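Local coordinates for putative curved DNA-binding protein (Chaetomium thermophilum var. thermophilum DSM 1495, PDB 4IPA) that is an Arx1 of the peptidase M24 family, linked to ribosome biogenesis, with a methionine aminopeptidase-like fold, and possibly binds DNA, at residues P95-E103 against S305-K316; L40-P49 against V131-N139. All blocks are in the same frame, centred on the assembly; numbering follows the deposited sequence. Where two conformers were deposited one is given.

Contact 1: P95-E103 against S305-K316; sequences PYTPLRSDE and SLRQLEDERDAK
The carboxylate of Glu312 is met on the syn side of both oxygens by two successive amides of the loop: Arg100 N lies 3.0 Å from OE2, and Ser101 N 2.9 Å from OE1 (N-H...O angle 147°). Nearly in line with the C-O bond, Ser101 OG adds a third donor, 2.5 Å from OE1. Three bonds thus hold the carboxylate against turning; an alanine in place of Glu312 would probably leave both amides and the serine hydroxyl without their acceptor. At the edge of a second flat group, the Arg307 guanidinium, water 1 lies in plane, accepting from NH1 and donating to Thr97 OG1 and Pro98 O. NH2 of Arg307 pairs with Asp61 of helix 53-69. The loop between strands 79-88 and 115-124 of the M24 fold is thereby joined to a 3-10 turn and the first turn of helix 312-324, which Asp311 N-caps. Ser305 OG, turned to Thr97 by a chi1 of 174° that sets it opposite its own backbone N, donates to Thr97 OG1 (2.8 Å); it also accepts from Arg307 N, closing an ST turn. Leu99 lays CD2 3.9 Å from Leu306 CB and CD1 4.1 Å from Lys316 CG.

Contact 2: L40-P49 against V131-N139; sequences LAEVSKLCVP and VCDTIVAKN
Ile135 pushes its CD1 methyl under the end of helix 23-46, 3.8 Å from Cys47 CB and 3.9 Å from Ser44 O. With CG1 set between its backbone N and carbonyl carbon (chi1 62°), the longer branch rises from the strand to the helix. One turn before Ser44, Leu40 sends CD2 to the strand, 4.1 Å from Asp133 CB, the two side chains crossing at about a right angle; the same methyl lies 4.2 Å from Val131 CG2. Beyond the helix the contact passes to the proline ring: Pro49 CD sits 3.5 Å from Lys138 C, and Val48 CB comes within 3.8 Å of Asn139 ND2. No direct hydrogen bond spans the segments, but water 4 donates both to Ser44 OG and to Asp133 OD2. Ser44 OG in turn donates to Leu40 O, which also takes the Ser44 amide from the opposite face of its plane, and this fixes the hydroxyl over the strand. The other oxygen of Asp133, OD1, accepts from Trp365 NE1. An inverse gamma turn centred on Cys47 swings the chain off the helix toward Pro49. Strand 115-124 pairs antiparallel with strand 131-136, and its Ile118 touches both Leu40 and Ile135. The axes of helix 40-46 and strand 131-136 approach to 10.1 Å and run in the same direction within 25°, the layered alpha/beta packing of the M24, or pita-bread, fold.

The two contacts lie near one another without touching: their centres are 22 Å apart and their nearest atoms about 7 Å. Helix 53-69 stands as the common neighbour, since Ile56 packs on Val43 and Leu46 of the helix in contact 2, while in contact 1 Asp61 pairs with Arg307 and Glu58 with Arg100. Strand 115-124, reached through the loop of contact 1, pairs with the strand of contact 2. In sequence the segments alternate: contact 2 closes within the first third of the chain, whereas 95-103 meets 305-316 across 201 intervening residues. At contact 1 a sulfate, probably from the crystallisation liquor, lies about 3 Å from the side chain of Lys316.

Contact 1: P95-E103 against S305-K316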
loop_
_atom_site.group_PDB
_atom_site.type_symbol
_atom_site.label_atom_id
_atom_site.label_comp_id
_atom_site.label_asym_id
_atom_site.label_seq_id
_atom_site.Cartn_x
_atom_site.Cartn_y
_atom_site.Cartn_z
ATOM N N PRO A 95 -4.500 4.258 6.059
ATOM C CA PRO A 95 -4.513 5.366 5.092
ATOM C C PRO A 95 -5.607 6.372 5.463
ATOM O O PRO A 95 -6.746 5.962 5.670
ATOM C CB PRO A 95 -4.847 4.675 3.765
ATOM C CG PRO A 95 -4.413 3.260 3.949
ATOM C CD PRO A 95 -4.596 2.936 5.413
ATOM N N TYR A 96 -5.256 7.657 5.528
ATOM C CA TYR A 96 -6.130 8.700 6.040
ATOM C C TYR A 96 -6.884 9.437 4.923
ATOM O O TYR A 96 -6.282 9.860 3.934
ATOM C CB TYR A 96 -5.293 9.696 6.852
ATOM C CG TYR A 96 -6.092 10.680 7.672
ATOM C CD1 TYR A 96 -7.065 10.243 8.564
ATOM C CD2 TYR A 96 -5.853 12.044 7.580
ATOM C CE1 TYR A 96 -7.798 11.148 9.328
ATOM C CE2 TYR A 96 -6.574 12.949 8.332
ATOM C CZ TYR A 96 -7.547 12.497 9.212
ATOM O OH TYR A 96 -8.267 13.404 9.971
ATOM N N THR A 97 -8.196 9.597 5.088
ATOM C CA THR A 97 -9.024 10.290 4.092
ATOM C C THR A 97 -10.345 10.766 4.721
ATOM O O THR A 97 -11.392 10.158 4.526
ATOM C CB THR A 97 -9.273 9.418 2.822
ATOM O OG1 THR A 97 -10.322 9.985 2.024
ATOM C CG2 THR A 97 -9.651 7.993 3.198
ATOM N N PRO A 98 -10.288 11.882 5.468
ATOM C CA PRO A 98 -11.368 12.287 6.378
ATOM C C PRO A 98 -12.595 12.913 5.703
ATOM O O PRO A 98 -12.552 13.275 4.525
ATOM C CB PRO A 98 -10.678 13.302 7.287
ATOM C CG PRO A 98 -9.656 13.941 6.410
ATOM C CD PRO A 98 -9.184 12.855 5.453
ATOM N N LEU A 99 -13.688 13.030 6.456
ATOM C CA LEU A 99 -14.900 13.702 5.956
ATOM C C LEU A 99 -14.762 15.220 5.953
ATOM O O LEU A 99 -14.121 15.797 6.829
ATOM C CB LEU A 99 -16.118 13.320 6.780
ATOM C CG LEU A 99 -16.499 11.840 6.742
ATOM C CD1 LEU A 99 -17.813 11.612 7.463
ATOM C CD2 LEU A 99 -16.589 11.369 5.296
ATOM N N ARG A 100 -15.369 15.864 4.969
ATOM C CA ARG A 100 -15.412 17.324 4.945
ATOM C C ARG A 100 -16.262 17.885 6.092
ATOM O O ARG A 100 -15.942 18.944 6.639
ATOM C CB ARG A 100 -15.909 17.854 3.589
ATOM C CG ARG A 100 -15.794 19.366 3.466
ATOM C CD ARG A 100 -15.815 19.850 2.018
ATOM N NE ARG A 100 -14.529 19.690 1.343
ATOM C CZ ARG A 100 -13.436 20.400 1.616
ATOM N NH1 ARG A 100 -13.453 21.319 2.573
ATOM N NH2 ARG A 100 -12.315 20.184 0.939
ATOM N N SER A 101 -17.314 17.155 6.468
ATOM C CA SER A 101 -18.234 17.583 7.531
ATOM C C SER A 101 -17.727 17.315 8.955
ATOM O O SER A 101 -18.350 17.738 9.926
ATOM C CB SER A 101 -19.601 16.914 7.353
ATOM O OG SER A 101 -19.496 15.502 7.519
ATOM N N ASP A 102 -16.630 16.577 9.082
ATOM C CA ASP A 102 -15.922 16.500 10.364
ATOM C C ASP A 102 -14.990 17.698 10.401
ATOM O O ASP A 102 -13.869 17.633 9.897
ATOM C CB ASP A 102 -15.119 15.201 10.475
ATOM C CG ASP A 102 -15.983 14.009 10.847
ATOM O OD1 ASP A 102 -17.131 14.208 11.298
ATOM O OD2 ASP A 102 -15.506 12.873 10.706
ATOM N N GLU A 103 -15.471 18.799 10.972
ATOM C CA GLU A 103 -14.798 20.090 10.852
ATOM C C GLU A 103 -13.343 20.086 11.308
ATOM O O GLU A 103 -12.482 20.621 10.622
ATOM C CB GLU A 103 -15.569 21.177 11.598
ATOM C CG GLU A 103 -16.706 21.785 10.802
ATOM C CD GLU A 103 -17.502 22.796 11.613
ATOM O OE1 GLU A 103 -17.036 23.177 12.714
ATOM O OE2 GLU A 103 -18.593 23.202 11.150
ATOM N N SER A 305 -13.360 5.752 0.101
ATOM C CA SER A 305 -13.519 6.615 1.260
ATOM C C SER A 305 -14.969 7.066 1.348
ATOM O O SER A 305 -15.575 7.380 0.334
ATOM C CB SER A 305 -12.609 7.842 1.135
ATOM O OG SER A 305 -12.852 8.751 2.195
ATOM N N LEU A 306 -15.528 7.115 2.551
ATOM C CA LEU A 306 -16.859 7.704 2.731
ATOM C C LEU A 306 -16.969 9.128 2.168
ATOM O O LEU A 306 -18.037 9.548 1.742
ATOM C CB LEU A 306 -17.248 7.724 4.204
ATOM C CG LEU A 306 -17.443 6.406 4.957
ATOM C CD1 LEU A 306 -17.946 6.720 6.375
ATOM C CD2 LEU A 306 -18.401 5.478 4.246
ATOM N N ARG A 307 -15.883 9.886 2.190
ATOM C CA ARG A 307 -15.934 11.234 1.630
ATOM C C ARG A 307 -16.210 11.213 0.122
ATOM O O ARG A 307 -16.573 12.228 -0.454
ATOM C CB ARG A 307 -14.647 12.019 1.907
ATOM C CG ARG A 307 -14.815 13.520 1.681
ATOM C CD ARG A 307 -13.729 14.128 0.784
ATOM N NE ARG A 307 -13.787 13.668 -0.605
ATOM C CZ ARG A 307 -12.820 12.959 -1.187
ATOM N NH1 ARG A 307 -11.729 12.640 -0.489
ATOM N NH2 ARG A 307 -12.929 12.581 -2.459
ATOM N N GLN A 308 -16.048 10.057 -0.515
ATOM C CA GLN A 308 -16.236 9.983 -1.956
ATOM C C GLN A 308 -17.696 9.859 -2.330
ATOM O O GLN A 308 -18.062 10.114 -3.475
ATOM C CB GLN A 308 -15.467 8.806 -2.554
ATOM C CG GLN A 308 -13.987 9.069 -2.753
ATOM C CD GLN A 308 -13.231 7.807 -3.136
ATOM O OE1 GLN A 308 -13.199 6.835 -2.374
ATOM N NE2 GLN A 308 -12.628 7.810 -4.331
ATOM N N LEU A 309 -18.523 9.447 -1.375
ATOM C CA LEU A 309 -19.939 9.207 -1.663
ATOM C C LEU A 309 -20.660 10.523 -1.945
ATOM O O LEU A 309 -20.141 11.588 -1.629
ATOM C CB LEU A 309 -20.609 8.457 -0.514
ATOM C CG LEU A 309 -20.049 7.056 -0.274
ATOM C CD1 LEU A 309 -20.856 6.320 0.791
ATOM C CD2 LEU A 309 -20.058 6.277 -1.560
ATOM N N GLU A 310 -21.850 10.439 -2.536
ATOM C CA GLU A 310 -22.622 11.623 -2.925
ATOM C C GLU A 310 -23.019 12.517 -1.756
ATOM O O GLU A 310 -23.040 13.735 -1.893
ATOM C CB GLU A 310 -23.892 11.223 -3.690
ATOM C CG GLU A 310 -23.654 10.597 -5.054
ATOM C CD GLU A 310 -24.950 10.177 -5.744
ATOM O OE1 GLU A 310 -26.021 10.717 -5.391
ATOM O OE2 GLU A 310 -24.900 9.299 -6.636
ATOM N N ASP A 311 -23.356 11.911 -0.620
ATOM C CA ASP A 311 -23.855 12.671 0.529
ATOM C C ASP A 311 -23.336 12.138 1.867
ATOM O O ASP A 311 -23.642 11.007 2.246
ATOM C CB ASP A 311 -25.391 12.678 0.546
ATOM C CG ASP A 311 -25.954 13.471 1.713
ATOM O OD1 ASP A 311 -26.077 12.914 2.829
ATOM O OD2 ASP A 311 -26.268 14.662 1.520
ATOM N N GLU A 312 -22.577 12.955 2.592
ATOM C CA GLU A 312 -21.940 12.476 3.821
ATOM C C GLU A 312 -22.939 12.041 4.881
ATOM O O GLU A 312 -22.710 11.054 5.590
ATOM C CB GLU A 312 -20.920 13.483 4.378
ATOM C CG GLU A 312 -19.787 13.769 3.406
ATOM C CD GLU A 312 -18.631 14.551 4.011
ATOM O OE1 GLU A 312 -18.785 15.115 5.115
ATOM O OE2 GLU A 312 -17.559 14.601 3.366
ATOM N N ARG A 313 -24.048 12.757 4.997
ATOM C CA ARG A 313 -25.078 12.341 5.944
ATOM C C ARG A 313 -25.656 10.956 5.660
ATOM O O ARG A 313 -25.771 10.146 6.565
ATOM C CB ARG A 313 -26.179 13.398 6.088
ATOM C CG ARG A 313 -25.989 14.253 7.330
ATOM C CD ARG A 313 -26.923 15.448 7.350
ATOM N NE ARG A 313 -28.317 15.034 7.232
ATOM C CZ ARG A 313 -29.044 14.527 8.224
ATOM N NH1 ARG A 313 -28.523 14.353 9.437
ATOM N NH2 ARG A 313 -30.304 14.190 7.993
ATOM N N ASP A 314 -26.026 10.686 4.414
ATOM C CA ASP A 314 -26.377 9.326 4.023
ATOM C C ASP A 314 -25.212 8.351 4.282
ATOM O O ASP A 314 -25.408 7.197 4.683
ATOM C CB ASP A 314 -26.779 9.270 2.537
ATOM C CG ASP A 314 -28.159 9.884 2.264
ATOM O OD1 ASP A 314 -28.919 10.068 3.228
ATOM O OD2 ASP A 314 -28.501 10.174 1.094
ATOM N N ALA A 315 -23.992 8.826 4.063
ATOM C CA ALA A 315 -22.836 7.946 4.180
ATOM C C ALA A 315 -22.763 7.452 5.618
ATOM O O ALA A 315 -22.649 6.251 5.857
ATOM C CB ALA A 315 -21.569 8.659 3.789
ATOM N N LYS A 316 -22.871 8.375 6.573
ATOM C CA LYS A 316 -22.734 8.041 7.992
ATOM C C LYS A 316 -23.866 7.175 8.512
ATOM O O LYS A 316 -23.677 6.360 9.411
ATOM C CB LYS A 316 -22.652 9.306 8.842
ATOM C CG LYS A 316 -21.533 10.231 8.435
ATOM C CD LYS A 316 -21.870 11.674 8.773
ATOM C CE LYS A 316 -21.437 12.022 10.174
ATOM N NZ LYS A 316 -21.669 13.469 10.445
HETATM O O HOH W 1 -10.838 12.756 2.238
HETATM O O HOH W 2 -9.957 10.130 -0.660
HETATM O O HOH W 3 -19.166 14.540 9.898
#

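Contact 2: L40-P49 against V131-N139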
loop_
_atom_site.group_PDB
_atom_site.type_symbol
_atom_site.label_atom_id
_atom_site.label_comp_id
_atom_site.label_asym_id
_atom_site.label_seq_id
_atom_site.Cartn_x
_atom_site.Cartn_y
_atom_site.Cartn_z
ATOM N N LEU A 40 -0.114 9.875 -8.315
ATOM C CA LEU A 40 0.739 9.903 -7.132
ATOM C C LEU A 40 1.718 11.063 -7.217
ATOM O O LEU A 40 2.030 11.693 -6.214
ATOM C CB LEU A 40 1.524 8.605 -6.993
ATOM C CG LEU A 40 2.648 8.658 -5.951
ATOM C CD1 LEU A 40 2.032 8.732 -4.549
ATOM C CD2 LEU A 40 3.585 7.449 -6.102
ATOM N N ALA A 41 2.216 11.329 -8.420
ATOM C CA ALA A 41 3.205 12.379 -8.589
ATOM C C ALA A 41 2.546 13.742 -8.422
ATOM O O ALA A 41 3.094 14.618 -7.752
ATOM C CB ALA A 41 3.889 12.273 -9.939
ATOM N N GLU A 42 1.361 13.899 -9.012
ATOM C CA GLU A 42 0.602 15.140 -8.888
ATOM C C GLU A 42 0.164 15.386 -7.461
ATOM O O GLU A 42 0.174 16.511 -6.998
ATOM C CB GLU A 42 -0.623 15.155 -9.812
ATOM C CG GLU A 42 -0.299 15.179 -11.298
ATOM C CD GLU A 42 0.507 16.414 -11.722
ATOM O OE1 GLU A 42 0.699 17.338 -10.895
ATOM O OE2 GLU A 42 0.946 16.462 -12.895
ATOM N N VAL A 43 -0.227 14.327 -6.759
ATOM C CA VAL A 43 -0.623 14.467 -5.362
ATOM C C VAL A 43 0.571 14.807 -4.464
ATOM O O VAL A 43 0.434 15.605 -3.544
ATOM C CB VAL A 43 -1.354 13.211 -4.827
ATOM C CG1 VAL A 43 -1.594 13.329 -3.316
ATOM C CG2 VAL A 43 -2.672 13.026 -5.539
ATOM N N SER A 44 1.736 14.213 -4.733
ATOM C CA SER A 44 2.923 14.475 -3.914
ATOM C C SER A 44 3.332 15.952 -3.983
ATOM O O SER A 44 3.788 16.524 -2.998
ATOM C CB SER A 44 4.107 13.566 -4.308
ATOM O OG SER A 44 3.795 12.177 -4.182
ATOM N N LYS A 45 3.169 16.566 -5.150
ATOM C CA LYS A 45 3.480 17.987 -5.312
ATOM C C LYS A 45 2.554 18.886 -4.477
ATOM O O LYS A 45 2.942 19.974 -4.079
ATOM C CB LYS A 45 3.410 18.376 -6.795
ATOM C CG LYS A 45 4.609 17.885 -7.602
ATOM C CD LYS A 45 4.320 17.811 -9.098
ATOM C CE LYS A 45 3.995 19.171 -9.699
ATOM N NZ LYS A 45 3.764 19.055 -11.174
ATOM N N LEU A 46 1.333 18.429 -4.215
ATOM C CA LEU A 46 0.407 19.204 -3.394
ATOM C C LEU A 46 0.727 19.112 -1.905
ATOM O O LEU A 46 0.229 19.920 -1.122
ATOM C CB LEU A 46 -1.052 18.787 -3.642
ATOM C CG LEU A 46 -1.554 18.852 -5.094
ATOM C CD1 LEU A 46 -2.991 18.323 -5.218
ATOM C CD2 LEU A 46 -1.456 20.268 -5.649
ATOM N N CYS A 47 1.551 18.138 -1.506
ATOM C CA CYS A 47 1.790 17.906 -0.080
ATOM C C CYS A 47 2.851 18.829 0.518
ATOM O O CYS A 47 3.886 18.372 1.003
ATOM C CB CYS A 47 2.133 16.438 0.200
ATOM S SG CYS A 47 0.784 15.301 -0.186
ATOM N N VAL A 48 2.572 20.126 0.487
ATOM C CA VAL A 48 3.457 21.120 1.069
ATOM C C VAL A 48 2.947 21.535 2.457
ATOM O O VAL A 48 1.757 21.401 2.757
ATOM C CB VAL A 48 3.586 22.353 0.146
ATOM C CG1 VAL A 48 3.990 21.928 -1.270
ATOM C CG2 VAL A 48 2.283 23.125 0.102
ATOM N N PRO A 49 3.846 22.030 3.315
ATOM C CA PRO A 49 3.418 22.483 4.643
ATOM C C PRO A 49 2.281 23.492 4.531
ATOM O O PRO A 49 2.352 24.389 3.684
ATOM C CB PRO A 49 4.674 23.151 5.193
ATOM C CG PRO A 49 5.791 22.394 4.531
ATOM C CD PRO A 49 5.299 22.179 3.128
ATOM N N VAL A 131 -0.498 1.920 -4.985
ATOM C CA VAL A 131 0.854 2.419 -4.742
ATOM C C VAL A 131 0.881 3.240 -3.464
ATOM O O VAL A 131 -0.105 3.884 -3.119
ATOM C CB VAL A 131 1.377 3.334 -5.902
ATOM C CG1 VAL A 131 1.451 2.582 -7.206
ATOM C CG2 VAL A 131 0.500 4.567 -6.067
ATOM N N CYS A 132 2.012 3.215 -2.768
ATOM C CA CYS A 132 2.216 4.071 -1.609
ATOM C C CYS A 132 3.670 4.520 -1.574
ATOM O O CYS A 132 4.579 3.685 -1.577
ATOM C CB CYS A 132 1.873 3.359 -0.296
ATOM S SG CYS A 132 2.160 4.378 1.226
ATOM N N ASP A 133 3.867 5.839 -1.547
ATOM C CA ASP A 133 5.177 6.443 -1.338
ATOM C C ASP A 133 5.115 7.170 0.010
ATOM O O ASP A 133 4.042 7.593 0.456
ATOM C CB ASP A 133 5.488 7.446 -2.476
ATOM C CG ASP A 133 6.983 7.853 -2.545
ATOM O OD1 ASP A 133 7.827 7.221 -1.864
ATOM O OD2 ASP A 133 7.313 8.805 -3.306
ATOM N N THR A 134 6.260 7.298 0.665
ATOM C CA THR A 134 6.370 8.206 1.790
ATOM C C THR A 134 7.320 9.347 1.411
ATOM O O THR A 134 8.441 9.113 0.962
ATOM C CB THR A 134 6.861 7.495 3.053
ATOM O OG1 THR A 134 5.920 6.483 3.421
ATOM C CG2 THR A 134 7.007 8.492 4.215
ATOM N N ILE A 135 6.858 10.577 1.575
ATOM C CA ILE A 135 7.682 11.736 1.277
ATOM C C ILE A 135 7.825 12.606 2.520
ATOM O O ILE A 135 7.058 12.464 3.487
ATOM C CB ILE A 135 7.066 12.589 0.166
ATOM C CG1 ILE A 135 5.707 13.119 0.619
ATOM C CG2 ILE A 135 6.958 11.788 -1.148
ATOM C CD1 ILE A 135 5.214 14.230 -0.218
ATOM N N VAL A 136 8.819 13.491 2.496
ATOM C CA VAL A 136 9.020 14.468 3.557
ATOM C C VAL A 136 8.323 15.757 3.158
ATOM O O VAL A 136 8.598 16.332 2.104
ATOM C CB VAL A 136 10.515 14.733 3.810
ATOM C CG1 VAL A 136 10.708 15.809 4.890
ATOM C CG2 VAL A 136 11.210 13.452 4.221
ATOM N N ALA A 137 7.389 16.199 3.986
ATOM C CA ALA A 137 6.652 17.409 3.685
ATOM C C ALA A 137 7.604 18.607 3.651
ATOM O O ALA A 137 8.366 18.831 4.586
ATOM C CB ALA A 137 5.552 17.618 4.698
ATOM N N LYS A 138 7.562 19.372 2.570
ATOM C CA LYS A 138 8.470 20.500 2.437
ATOM C C LYS A 138 8.120 21.338 1.216
ATOM O O LYS A 138 7.394 20.889 0.335
ATOM C CB LYS A 138 9.911 19.993 2.311
ATOM C CG LYS A 138 10.208 19.387 0.952
ATOM C CD LYS A 138 11.584 18.738 0.918
ATOM C CE LYS A 138 11.706 17.788 -0.264
ATOM N NZ LYS A 138 10.815 16.584 -0.118
ATOM N N ASN A 139 8.646 22.558 1.174
ATOM C CA ASN A 139 8.475 23.434 0.018
ATOM C C ASN A 139 9.508 23.164 -1.062
ATOM O O ASN A 139 10.572 22.606 -0.794
ATOM C CB ASN A 139 8.517 24.901 0.439
ATOM C CG ASN A 139 7.304 25.297 1.252
ATOM O OD1 ASN A 139 7.420 25.683 2.421
ATOM N ND2 ASN A 139 6.122 25.182 0.644
HETATM O O HOH W 4 5.811 10.440 -4.680
#